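Local coordinates for protein aminopeptidase C (Lactobacillus rhamnosus, PDB 4K7C) that probably trims amino acids from the N-termini of peptides as a cysteine aminopeptidase of the papain-like clan, working as a six-chain assembly, at residues Asp270-Lys274 against His275-Val279; Phe347-Lys351 against Ala352-Asp356; Tyr230-Asp233 against Asp234-His238. One frame throughout, in Å; residues are numbered along the deposited sequence.

Overall arrangement
Each contact is local, joining neighbouring residues where a loop enters a strand (contact 1), a helix begins (contact 2) or a hairpin turns (contact 3). Contacts 1 and 2 lie close together, their centres 19 Å and their nearest atoms about 5 Å apart. They do not touch, but Asn-265 relates them: it accepts from Lys-351 and packs against Tyr-273. Contact 3 stands apart, its centre 47 Å from that of contact 1 and 51 Å from that of contact 2, on the other side of the chain's centre from contact 2. Contacts 2 and 3 each meet another subunit, and glycerol, probably from the crystallisation liquor, lies near both.

Contact 1 of 3, residues Asp270-Lys274 against His275-Val279; sequences DKPYK and HLYTV
Tyr-277 turns its ring back from strand 275-279 onto the loop that leads into it, and the phenol ends against Pro-272. This is the tight part. The hydroxyl donates to the backbone carbonyl in a very short hydrogen bond: Tyr-277 OH to Pro-272 O measures 2.4 Å, with the acceptor at the ring edge and in its plane. Pro-272 CD lies 3.3 Å from Tyr-277 OH, the two side chains crossing at about a right angle. Buried Lys-271 adds its aliphatic part, CB standing 4.0 Å from Tyr-277 CZ, while Leu-436 of the adjoining strand 434-436 also touches the tyrosine. Lys-271 then bends at its last torsion (chi4 81°), which brings NZ to 2.9 Å from the syn side of Asp-270 OD2; Asp-440 is its second carboxylate, and Asp-270 OD1 is hydrogen-bonded to Thr-268 OG1.

The looser, solvent side is carried by exposed Pro-272 and Lys-274 and partly exposed His-275, whose ND1 bonds to Glu-429. Lys-274 runs extended away from the strand to a salt bridge with Glu-421. The chemistry implies that the phenol probably satisfies a loop carbonyl, though the bond length is doubtful, and that both lysine charges are met by acidic partners.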
ATOM      1  N   ASP A 270      24.607 -30.605  36.174  1.00 28.40           N
ATOM      2  CA  ASP A 270      26.009 -30.535  35.750  1.00 27.65           C
ATOM      3  C   ASP A 270      26.659 -29.160  36.044  1.00 29.30           C
ATOM      4  O   ASP A 270      27.831 -28.974  35.738  1.00 29.75           O
ATOM      5  CB  ASP A 270      26.122 -30.831  34.240  1.00 25.27           C
ATOM      6  CG  ASP A 270      25.400 -29.771  33.350  1.00 26.22           C
ATOM      7  OD1 ASP A 270      24.247 -29.352  33.700  1.00 26.58           O
ATOM      8  OD2 ASP A 270      25.958 -29.398  32.254  1.00 24.54           O
ATOM      9  N   LYS A 271      25.885 -28.185  36.544  1.00 25.06           N
ATOM     10  CA  LYS A 271      26.368 -26.813  36.722  1.00 24.01           C
ATOM     11  C   LYS A 271      26.153 -26.276  38.119  1.00 22.48           C
ATOM     12  O   LYS A 271      25.328 -25.375  38.357  1.00 20.94           O
ATOM     13  CB  LYS A 271      25.725 -25.895  35.668  1.00 22.79           C
ATOM     14  CG  LYS A 271      26.001 -26.325  34.279  1.00 22.58           C
ATOM     15  CD  LYS A 271      25.269 -25.441  33.277  1.00 21.63           C
ATOM     16  CE  LYS A 271      25.752 -25.684  31.834  1.00 24.45           C
ATOM     17  NZ  LYS A 271      25.168 -26.862  31.154  1.00 21.18           N
ATOM     18  N   PRO A 272      26.929 -26.799  39.105  1.00 23.36           N
ATOM     19  CA  PRO A 272      26.772 -26.189  40.390  1.00 21.49           C
ATOM     20  C   PRO A 272      27.117 -24.700  40.379  1.00 18.66           C
ATOM     21  O   PRO A 272      27.986 -24.250  39.595  1.00 19.93           O
ATOM     22  CB  PRO A 272      27.776 -26.959  41.293  1.00 24.04           C
ATOM     23  CG  PRO A 272      28.655 -27.720  40.379  1.00 22.93           C
ATOM     24  CD  PRO A 272      27.863 -27.946  39.127  1.00 24.89           C
ATOM     25  N   TYR A 273      26.472 -24.006  41.285  1.00 18.71           N
ATOM     26  CA  TYR A 273      26.567 -22.560  41.419  1.00 21.68           C
ATOM     27  C   TYR A 273      27.925 -22.128  41.999  1.00 26.40           C
ATOM     28  O   TYR A 273      28.668 -22.932  42.612  1.00 25.85           O
ATOM     29  CB  TYR A 273      25.466 -22.039  42.257  1.00 23.96           C
ATOM     30  CG  TYR A 273      24.062 -22.240  41.706  1.00 24.54           C
ATOM     31  CD1 TYR A 273      23.748 -21.892  40.383  1.00 28.19           C
ATOM     32  CD2 TYR A 273      23.006 -22.720  42.537  1.00 28.57           C
ATOM     33  CE1 TYR A 273      22.461 -22.050  39.872  1.00 28.35           C
ATOM     34  CE2 TYR A 273      21.722 -22.894  42.022  1.00 28.66           C
ATOM     35  CZ  TYR A 273      21.469 -22.553  40.680  1.00 28.25           C
ATOM     36  OH  TYR A 273      20.241 -22.651  40.117  1.00 28.17           O
ATOM     37  N   LYS A 274      28.248 -20.864  41.805  1.00 25.40           N
ATOM     38  CA  LYS A 274      29.560 -20.310  42.331  1.00 25.03           C
ATOM     39  C   LYS A 274      30.780 -20.983  41.739  1.00 26.76           C
ATOM     40  O   LYS A 274      31.770 -21.207  42.413  1.00 24.82           O
ATOM     41  CB  LYS A 274      29.612 -20.423  43.865  1.00 27.74           C
ATOM     42  CG  LYS A 274      28.435 -19.811  44.541  1.00 27.83           C
ATOM     43  CD  LYS A 274      28.512 -20.002  46.034  1.00 35.18           C
ATOM     44  CE  LYS A 274      27.677 -19.001  46.791  1.00 38.87           C
ATOM     45  NZ  LYS A 274      27.826 -19.374  48.253  1.00 45.27           N
ATOM     46  N   HIS A 275      30.741 -21.236  40.441  1.00 24.51           N
ATOM     47  CA  HIS A 275      31.877 -21.630  39.693  1.00 26.00           C
ATOM     48  C   HIS A 275      31.824 -20.981  38.318  1.00 24.96           C
ATOM     49  O   HIS A 275      30.767 -20.603  37.821  1.00 23.82           O
ATOM     50  CB  HIS A 275      31.927 -23.169  39.505  1.00 25.67           C
ATOM     51  CG  HIS A 275      32.028 -23.940  40.806  1.00 29.30           C
ATOM     52  ND1 HIS A 275      33.196 -23.974  41.565  1.00 27.66           N
ATOM     53  CD2 HIS A 275      31.088 -24.569  41.545  1.00 30.12           C
ATOM     54  CE1 HIS A 275      32.980 -24.646  42.685  1.00 30.82           C
ATOM     55  NE2 HIS A 275      31.712 -25.021  42.704  1.00 31.58           N
ATOM     56  N   LEU A 276      32.976 -20.980  37.680  1.00 21.99           N
ATOM     57  CA  LEU A 276      33.089 -20.583  36.312  1.00 23.45           C
ATOM     58  C   LEU A 276      33.046 -21.671  35.303  1.00 21.46           C
ATOM     59  O   LEU A 276      33.622 -22.787  35.471  1.00 22.30           O
ATOM     60  CB  LEU A 276      34.397 -19.854  36.065  1.00 23.43           C
ATOM     61  CG  LEU A 276      34.523 -18.500  36.668  1.00 23.99           C
ATOM     62  CD1 LEU A 276      35.907 -17.956  36.284  1.00 26.45           C
ATOM     63  CD2 LEU A 276      33.447 -17.514  36.211  1.00 24.17           C
ATOM     64  N   TYR A 277      32.399 -21.323  34.189  1.00 23.44           N
ATOM     65  CA  TYR A 277      32.206 -22.224  33.074  1.00 20.26           C
ATOM     66  C   TYR A 277      32.625 -21.625  31.770  1.00 20.25           C
ATOM     67  O   TYR A 277      32.515 -20.410  31.585  1.00 21.69           O
ATOM     68  CB  TYR A 277      30.683 -22.655  32.974  1.00 21.56           C
ATOM     69  CG  TYR A 277      30.203 -23.355  34.188  1.00 19.34           C
ATOM     70  CD1 TYR A 277      30.240 -24.742  34.245  1.00 21.36           C
ATOM     71  CD2 TYR A 277      29.779 -22.664  35.291  1.00 20.36           C
ATOM     72  CE1 TYR A 277      29.864 -25.414  35.399  1.00 21.74           C
ATOM     73  CE2 TYR A 277      29.404 -23.309  36.459  1.00 19.96           C
ATOM     74  CZ  TYR A 277      29.436 -24.711  36.484  1.00 21.81           C
ATOM     75  OH  TYR A 277      29.104 -25.296  37.688  1.00 22.85           O
ATOM     76  N   THR A 278      33.145 -22.456  30.866  1.00 20.14           N
ATOM     77  CA  THR A 278      33.353 -22.077  29.488  1.00 21.23           C
ATOM     78  C   THR A 278      32.783 -23.139  28.579  1.00 20.64           C
ATOM     79  O   THR A 278      32.365 -24.200  29.044  1.00 24.96           O
ATOM     80  CB  THR A 278      34.862 -21.775  29.182  1.00 23.86           C
ATOM     81  OG1 THR A 278      34.996 -21.081  27.936  1.00 24.01           O
ATOM     82  CG2 THR A 278      35.706 -23.074  29.112  1.00 25.03           C
ATOM     83  N   VAL A 279      32.816 -22.887  27.277  1.00 23.84           N
ATOM     84  CA  VAL A 279      32.262 -23.758  26.273  1.00 22.71           C
ATOM     85  C   VAL A 279      33.315 -24.120  25.281  1.00 28.65           C
ATOM     86  O   VAL A 279      33.914 -23.233  24.602  1.00 25.39           O
ATOM     87  CB  VAL A 279      31.061 -23.095  25.589  1.00 25.17           C
ATOM     88  CG1 VAL A 279      30.439 -23.983  24.515  1.00 26.28           C
ATOM     89  CG2 VAL A 279      30.004 -22.768  26.636  1.00 22.73           C
TER

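Contact 2 of 3, residues Phe347-Lys351 against Ala352-Asp356; sequences FTMTK and AERLD
Thr-350 and Glu-353 form a capping box at the start of helix 351-356, with Thr-350 as the N-cap. Two reciprocal bonds define it. Glu-353 N donates to Thr-350 OG1 at 3.0 Å and 164°, and Thr-350 N donates to Glu-353 OE1, also at 3.0 Å, with an angle of 168°; the second donor meets the carboxylate from above its plane. The threonine can accept because its hydroxyl is set between backbone N and carbonyl carbon (chi1 68°), facing the first turn. Helical bonding then takes over: Arg-354 N reaches Thr-350 O at 2.8 Å, and Leu-355 N reaches Lys-351 O at 3.1 Å.

Glu-353 OE1 has a further donor, a water 2.8 Å away that also donates to Thr-348 O, so one carboxylate oxygen gathers the incoming loop as well as the cap. Were Glu-353 shortened to an alanine, Thr-350 N would probably lose its acceptor, the water would keep only Thr-348 O of the two, and the loop could drift from the first turn.

Farther out, the guanidinium of Arg-354 presents a face to Met-349 O, which lies 3.1 Å from Arg-354 NH2 at an angle too poor for a hydrogen bond. NH2 makes a weak bond to a water that donates to Phe-347 O, and NH1 bonds to Gln-406. Lys-351 extends away from the cap, and its NZ bonds to Asn-265 and to the carbonyls of Asp-405 and Val-408. Packing completes the contact. Leu-178 of the second subunit lies on Met-349 and Val-185 of that subunit on Glu-353, so the cap sits at a subunit interface. Met-349, present as selenomethionine, sets its CB 3.7 Å from Arg-354 CG, then bends about its CG-SE bond, bringing CE to 3.6 Å from Glu-353 O.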
ATOM      1  N   PHE A 347       1.284 -27.776  30.163  1.00 19.42           N
ATOM      2  CA  PHE A 347       2.462 -27.603  29.312  1.00 20.52           C
ATOM      3  C   PHE A 347       3.716 -27.196  30.138  1.00 24.13           C
ATOM      4  O   PHE A 347       4.724 -26.771  29.587  1.00 21.94           O
ATOM      5  CB  PHE A 347       2.218 -26.522  28.276  1.00 19.78           C
ATOM      6  CG  PHE A 347       1.203 -26.875  27.220  1.00 18.44           C
ATOM      7  CD1 PHE A 347       1.431 -27.880  26.312  1.00 19.34           C
ATOM      8  CD2 PHE A 347       0.025 -26.163  27.155  1.00 19.61           C
ATOM      9  CE1 PHE A 347       0.478 -28.176  25.352  1.00 20.75           C
ATOM     10  CE2 PHE A 347      -0.939 -26.459  26.217  1.00 17.96           C
ATOM     11  CZ  PHE A 347      -0.678 -27.430  25.272  1.00 19.67           C
ATOM     12  N   THR A 348       3.624 -27.337  31.449  1.00 22.73           N
ATOM     13  CA  THR A 348       4.691 -26.933  32.415  1.00 25.30           C
ATOM     14  C   THR A 348       5.909 -27.752  32.318  1.00 23.21           C
ATOM     15  O   THR A 348       5.864 -28.982  32.308  1.00 21.43           O
ATOM     16  CB  THR A 348       4.162 -27.089  33.851  1.00 26.45           C
ATOM     17  OG1 THR A 348       2.991 -26.297  33.975  1.00 29.83           O
ATOM     18  CG2 THR A 348       5.169 -26.504  34.885  1.00 30.74           C
HETATM   19  N   MSE A 349       7.026 -27.039  32.191  1.00 21.54           N
HETATM   20  CA  MSE A 349       8.372 -27.592  32.414  1.00 20.28           C
HETATM   21  C   MSE A 349       9.137 -26.639  33.332  1.00 18.84           C
HETATM   22  O   MSE A 349       8.868 -25.433  33.415  1.00 19.41           O
HETATM   23  CB  MSE A 349       9.140 -27.721  31.123  1.00 20.06           C
HETATM   24  CG  MSE A 349       8.391 -28.520  30.049  1.00 21.23           C
HETATM   25 SE   MSE A 349       9.426 -28.802  28.446  1.00 22.87          SE
HETATM   26  CE  MSE A 349      10.906 -30.025  28.956  1.00 24.64           C
ATOM     27  N   THR A 350      10.082 -27.184  34.130  1.00 19.11           N
ATOM     28  CA  THR A 350      10.952 -26.354  34.879  1.00 19.98           C
ATOM     29  C   THR A 350      12.064 -25.799  33.960  1.00 18.69           C
ATOM     30  O   THR A 350      12.320 -26.293  32.876  1.00 18.51           O
ATOM     31  CB  THR A 350      11.672 -27.176  36.011  1.00 21.61           C
ATOM     32  OG1 THR A 350      12.586 -28.115  35.429  1.00 21.41           O
ATOM     33  CG2 THR A 350      10.656 -27.898  37.000  1.00 23.17           C
ATOM     34  N   LYS A 351      12.793 -24.801  34.469  1.00 19.33           N
ATOM     35  CA  LYS A 351      13.880 -24.165  33.729  1.00 19.02           C
ATOM     36  C   LYS A 351      14.952 -25.205  33.440  1.00 18.59           C
ATOM     37  O   LYS A 351      15.451 -25.298  32.330  1.00 19.08           O
ATOM     38  CB  LYS A 351      14.388 -22.977  34.540  1.00 19.71           C
ATOM     39  CG  LYS A 351      15.401 -22.104  33.805  1.00 18.93           C
ATOM     40  CD  LYS A 351      15.678 -20.866  34.579  1.00 16.94           C
ATOM     41  CE  LYS A 351      16.532 -19.882  33.819  1.00 17.56           C
ATOM     42  NZ  LYS A 351      16.582 -18.590  34.597  1.00 18.38           N
ATOM     43  N   ALA A 352      15.272 -26.051  34.423  1.00 20.14           N
ATOM     44  CA  ALA A 352      16.247 -27.114  34.184  1.00 17.24           C
ATOM     45  C   ALA A 352      15.802 -28.089  33.118  1.00 19.49           C
ATOM     46  O   ALA A 352      16.578 -28.586  32.300  1.00 17.39           O
ATOM     47  CB  ALA A 352      16.519 -27.865  35.470  1.00 20.66           C
ATOM     48  N   GLU A 353      14.536 -28.519  33.219  1.00 17.55           N
ATOM     49  CA  GLU A 353      14.013 -29.458  32.184  1.00 20.31           C
ATOM     50  C   GLU A 353      14.037 -28.789  30.800  1.00 18.34           C
ATOM     51  O   GLU A 353      14.377 -29.456  29.820  1.00 19.77           O
ATOM     52  CB  GLU A 353      12.605 -29.863  32.503  1.00 20.44           C
ATOM     53  CG  GLU A 353      12.522 -30.782  33.702  1.00 21.40           C
ATOM     54  CD  GLU A 353      11.124 -30.976  34.217  1.00 21.83           C
ATOM     55  OE1 GLU A 353      10.186 -30.191  33.923  1.00 18.54           O
ATOM     56  OE2 GLU A 353      10.932 -31.929  34.993  1.00 24.14           O
ATOM     57  N   ARG A 354      13.642 -27.498  30.681  1.00 19.62           N
ATOM     58  CA  ARG A 354      13.686 -26.886  29.351  1.00 17.60           C
ATOM     59  C   ARG A 354      15.083 -26.825  28.740  1.00 17.21           C
ATOM     60  O   ARG A 354      15.265 -27.084  27.588  1.00 17.74           O
ATOM     61  CB  ARG A 354      13.106 -25.491  29.367  1.00 18.74           C
ATOM     62  CG  ARG A 354      11.653 -25.398  29.715  1.00 18.59           C
ATOM     63  CD  ARG A 354      11.121 -24.016  29.332  1.00 21.97           C
ATOM     64  NE  ARG A 354       9.891 -23.660  30.004  1.00 20.62           N
ATOM     65  CZ  ARG A 354       9.802 -23.161  31.228  1.00 25.02           C
ATOM     66  NH1 ARG A 354      10.888 -22.744  31.940  1.00 22.99           N
ATOM     67  NH2 ARG A 354       8.595 -22.898  31.660  1.00 24.46           N
ATOM     68  N   LEU A 355      16.112 -26.609  29.574  1.00 19.99           N
ATOM     69  CA  LEU A 355      17.496 -26.666  29.078  1.00 18.30           C
ATOM     70  C   LEU A 355      17.874 -28.037  28.671  1.00 19.01           C
ATOM     71  O   LEU A 355      18.450 -28.210  27.610  1.00 18.78           O
ATOM     72  CB  LEU A 355      18.514 -26.140  30.173  1.00 19.23           C
ATOM     73  CG  LEU A 355      18.348 -24.602  30.462  1.00 20.16           C
ATOM     74  CD1 LEU A 355      19.043 -24.076  31.692  1.00 19.62           C
ATOM     75  CD2 LEU A 355      18.871 -23.810  29.268  1.00 21.20           C
ATOM     76  N   ASP A 356      17.712 -28.994  29.609  1.00 20.82           N
ATOM     77  CA  ASP A 356      18.147 -30.348  29.421  1.00 18.97           C
ATOM     78  C   ASP A 356      17.450 -30.971  28.225  1.00 20.02           C
ATOM     79  O   ASP A 356      18.004 -31.866  27.573  1.00 20.62           O
ATOM     80  CB  ASP A 356      17.921 -31.221  30.682  1.00 21.82           C
ATOM     81  CG  ASP A 356      18.934 -30.973  31.791  1.00 23.37           C
ATOM     82  OD1 ASP A 356      19.995 -30.386  31.552  1.00 21.47           O
ATOM     83  OD2 ASP A 356      18.597 -31.315  32.895  1.00 23.40           O
TER
HETATM   84  O   HOH W   1       6.576 -24.510  29.470  1.00 32.36           O
HETATM   85  O   HOH W   2       7.836 -31.285  32.984  1.00 39.88           O

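Contact 3 of 3, residues Tyr230-Asp233 against Asp234-His238; sequences YRDD and DKNYH
Asp-232 and His-238 face each other across a beta hairpin. Asp-232 CB lies 4.0 Å from His-238 NE2, and chi1 of 69° places CG between backbone N and carbonyl carbon, directing the carboxylate toward Asn-236. OD1 takes two backbone donors: Asp-234 N at 2.8 Å, a weak bond of the Asx-turn kind, and Asn-236 N at 3.0 Å, which arrives from above the carboxylate plane. OD2 accepts from His-238 NE2 at 3.0 Å in a nearly straight bond (165°). Asp-232 OD2 lies in the plane of the imidazole, whereas His-238 NE2 stands above the carboxylate plane.

Tyr-230 and His-238 form an antiparallel hydrogen-bonded pair, bonded through both N and O, next to the non-hydrogen-bonded pair Arg-231 and Tyr-237. Lys-235 N bonds to Asp-232 O at 2.9 Å, and Asp-232 N to Asn-236 O at 3.0 Å; with Lys-235 at positive phi, this is a type I turn with a G1 beta bulge. Arg-231 NH1 donates to Lys-235 O at 2.7 Å, while Tyr-237 CB covers a guanidinium face. On the other sheet face, His-238 CB makes a CH-pi contact 3.9 Å from the centroid of the Tyr-230 ring; the two rings are 23° from parallel but slid apart.

Strands 226-231 and 237-243 form a separate two-stranded antiparallel sheet, between helices 197-219 and 245-253 along the chain. Just beyond helix 70-87, Lys-90 N donates to Asp-233 OD1 and the backbones of Lys-88 and Asp-233 are hydrogen-bonded; Arg-231 bonds to Phe-52 O of the third subunit.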
ATOM      1  N   TYR A 230      30.350  16.821  15.996  1.00 22.17           N
ATOM      2  CA  TYR A 230      29.013  16.714  16.514  1.00 21.59           C
ATOM      3  C   TYR A 230      28.600  18.001  17.265  1.00 22.71           C
ATOM      4  O   TYR A 230      29.424  18.843  17.552  1.00 22.38           O
ATOM      5  CB  TYR A 230      28.847  15.515  17.435  1.00 21.13           C
ATOM      6  CG  TYR A 230      29.614  15.627  18.719  1.00 23.49           C
ATOM      7  CD1 TYR A 230      30.965  15.223  18.813  1.00 23.53           C
ATOM      8  CD2 TYR A 230      29.006  16.142  19.852  1.00 22.35           C
ATOM      9  CE1 TYR A 230      31.675  15.372  19.965  1.00 22.44           C
ATOM     10  CE2 TYR A 230      29.713  16.248  21.019  1.00 25.65           C
ATOM     11  CZ  TYR A 230      31.044  15.885  21.048  1.00 23.20           C
ATOM     12  OH  TYR A 230      31.680  16.010  22.213  1.00 25.36           O
ATOM     13  N   ARG A 231      27.303  18.138  17.475  1.00 21.80           N
ATOM     14  CA  ARG A 231      26.722  19.128  18.353  1.00 24.34           C
ATOM     15  C   ARG A 231      26.115  18.428  19.535  1.00 24.32           C
ATOM     16  O   ARG A 231      25.352  17.441  19.400  1.00 23.39           O
ATOM     17  CB  ARG A 231      25.662  19.978  17.650  1.00 27.94           C
ATOM     18  CG  ARG A 231      26.302  21.000  16.776  1.00 26.65           C
ATOM     19  CD  ARG A 231      25.445  22.195  16.497  1.00 29.64           C
ATOM     20  NE  ARG A 231      26.090  23.082  15.514  1.00 27.59           N
ATOM     21  CZ  ARG A 231      26.486  24.319  15.791  1.00 29.86           C
ATOM     22  NH1 ARG A 231      26.330  24.827  17.026  1.00 32.18           N
ATOM     23  NH2 ARG A 231      27.034  25.053  14.869  1.00 25.57           N
ATOM     24  N   ASP A 232      26.500  18.915  20.728  1.00 22.60           N
ATOM     25  CA  ASP A 232      25.951  18.409  21.959  1.00 23.16           C
ATOM     26  C   ASP A 232      24.515  18.914  22.180  1.00 24.13           C
ATOM     27  O   ASP A 232      24.014  19.680  21.387  1.00 22.51           O
ATOM     28  CB  ASP A 232      26.880  18.686  23.144  1.00 21.88           C
ATOM     29  CG  ASP A 232      26.974  20.167  23.512  1.00 21.53           C
ATOM     30  OD1 ASP A 232      26.010  20.947  23.333  1.00 23.00           O
ATOM     31  OD2 ASP A 232      28.009  20.463  24.101  1.00 21.90           O
ATOM     32  N   ASP A 233      23.894  18.433  23.255  1.00 22.12           N
ATOM     33  CA  ASP A 233      22.498  18.719  23.562  1.00 24.47           C
ATOM     34  C   ASP A 233      22.318  20.192  23.930  1.00 27.21           C
ATOM     35  O   ASP A 233      21.193  20.659  23.893  1.00 27.26           O
ATOM     36  CB  ASP A 233      22.009  17.830  24.712  1.00 25.16           C
ATOM     37  CG  ASP A 233      22.006  16.328  24.347  1.00 24.36           C
ATOM     38  OD1 ASP A 233      21.944  16.047  23.141  1.00 23.54           O
ATOM     39  OD2 ASP A 233      22.088  15.508  25.318  1.00 26.90           O
ATOM     40  N   ASP A 234      23.393  20.915  24.269  1.00 24.99           N
ATOM     41  CA  ASP A 234      23.322  22.405  24.506  1.00 28.00           C
ATOM     42  C   ASP A 234      23.605  23.209  23.284  1.00 26.34           C
ATOM     43  O   ASP A 234      23.771  24.453  23.366  1.00 27.54           O
ATOM     44  CB  ASP A 234      24.281  22.830  25.594  1.00 27.89           C
ATOM     45  CG  ASP A 234      23.882  22.269  26.941  1.00 31.89           C
ATOM     46  OD1 ASP A 234      22.705  22.244  27.204  1.00 30.71           O
ATOM     47  OD2 ASP A 234      24.709  21.765  27.686  1.00 35.75           O
ATOM     48  N   LYS A 235      23.721  22.490  22.180  1.00 26.97           N
ATOM     49  CA  LYS A 235      23.884  23.004  20.825  1.00 26.63           C
ATOM     50  C   LYS A 235      25.286  23.493  20.518  1.00 23.37           C
ATOM     51  O   LYS A 235      25.506  24.167  19.547  1.00 26.36           O
ATOM     52  CB  LYS A 235      22.811  24.038  20.469  1.00 37.69           C
ATOM     53  CG  LYS A 235      21.407  23.457  20.637  1.00 41.96           C
ATOM     54  CD  LYS A 235      20.326  24.468  20.285  1.00 54.85           C
ATOM     55  CE  LYS A 235      18.970  24.003  20.805  1.00 63.20           C
ATOM     56  NZ  LYS A 235      18.820  24.161  22.292  1.00 67.71           N
ATOM     57  N   ASN A 236      26.256  23.096  21.303  1.00 19.97           N
ATOM     58  CA  ASN A 236      27.633  23.482  21.069  1.00 23.25           C
ATOM     59  C   ASN A 236      28.288  22.493  20.102  1.00 22.26           C
ATOM     60  O   ASN A 236      28.195  21.292  20.294  1.00 22.51           O
ATOM     61  CB  ASN A 236      28.426  23.485  22.360  1.00 25.03           C
ATOM     62  CG  ASN A 236      27.872  24.508  23.354  1.00 29.22           C
ATOM     63  OD1 ASN A 236      27.661  25.682  23.027  1.00 34.24           O
ATOM     64  ND2 ASN A 236      27.635  24.063  24.535  1.00 32.52           N
ATOM     65  N   TYR A 237      29.016  23.053  19.141  1.00 21.61           N
ATOM     66  CA  TYR A 237      29.753  22.274  18.170  1.00 22.24           C
ATOM     67  C   TYR A 237      31.073  21.791  18.765  1.00 22.22           C
ATOM     68  O   TYR A 237      31.733  22.522  19.515  1.00 22.95           O
ATOM     69  CB  TYR A 237      30.034  23.154  16.953  1.00 21.28           C
ATOM     70  CG  TYR A 237      31.029  22.598  15.937  1.00 20.85           C
ATOM     71  CD1 TYR A 237      30.596  21.790  14.878  1.00 20.61           C
ATOM     72  CD2 TYR A 237      32.381  22.897  16.019  1.00 21.30           C
ATOM     73  CE1 TYR A 237      31.502  21.294  13.926  1.00 22.14           C
ATOM     74  CE2 TYR A 237      33.291  22.392  15.094  1.00 23.89           C
ATOM     75  CZ  TYR A 237      32.854  21.592  14.042  1.00 21.06           C
ATOM     76  OH  TYR A 237      33.777  21.163  13.137  1.00 21.47           O
ATOM     77  N   HIS A 238      31.463  20.577  18.375  1.00 20.50           N
ATOM     78  CA  HIS A 238      32.735  19.948  18.772  1.00 21.32           C
ATOM     79  C   HIS A 238      33.358  19.231  17.595  1.00 21.39           C
ATOM     80  O   HIS A 238      32.634  18.638  16.747  1.00 18.93           O
ATOM     81  CB  HIS A 238      32.535  18.911  19.901  1.00 23.24           C
ATOM     82  CG  HIS A 238      31.923  19.469  21.141  1.00 26.38           C
ATOM     83  ND1 HIS A 238      32.686  19.981  22.164  1.00 29.12           N
ATOM     84  CD2 HIS A 238      30.638  19.511  21.582  1.00 28.17           C
ATOM     85  CE1 HIS A 238      31.896  20.373  23.157  1.00 28.58           C
ATOM     86  NE2 HIS A 238      30.647  20.106  22.829  1.00 27.79           N
TER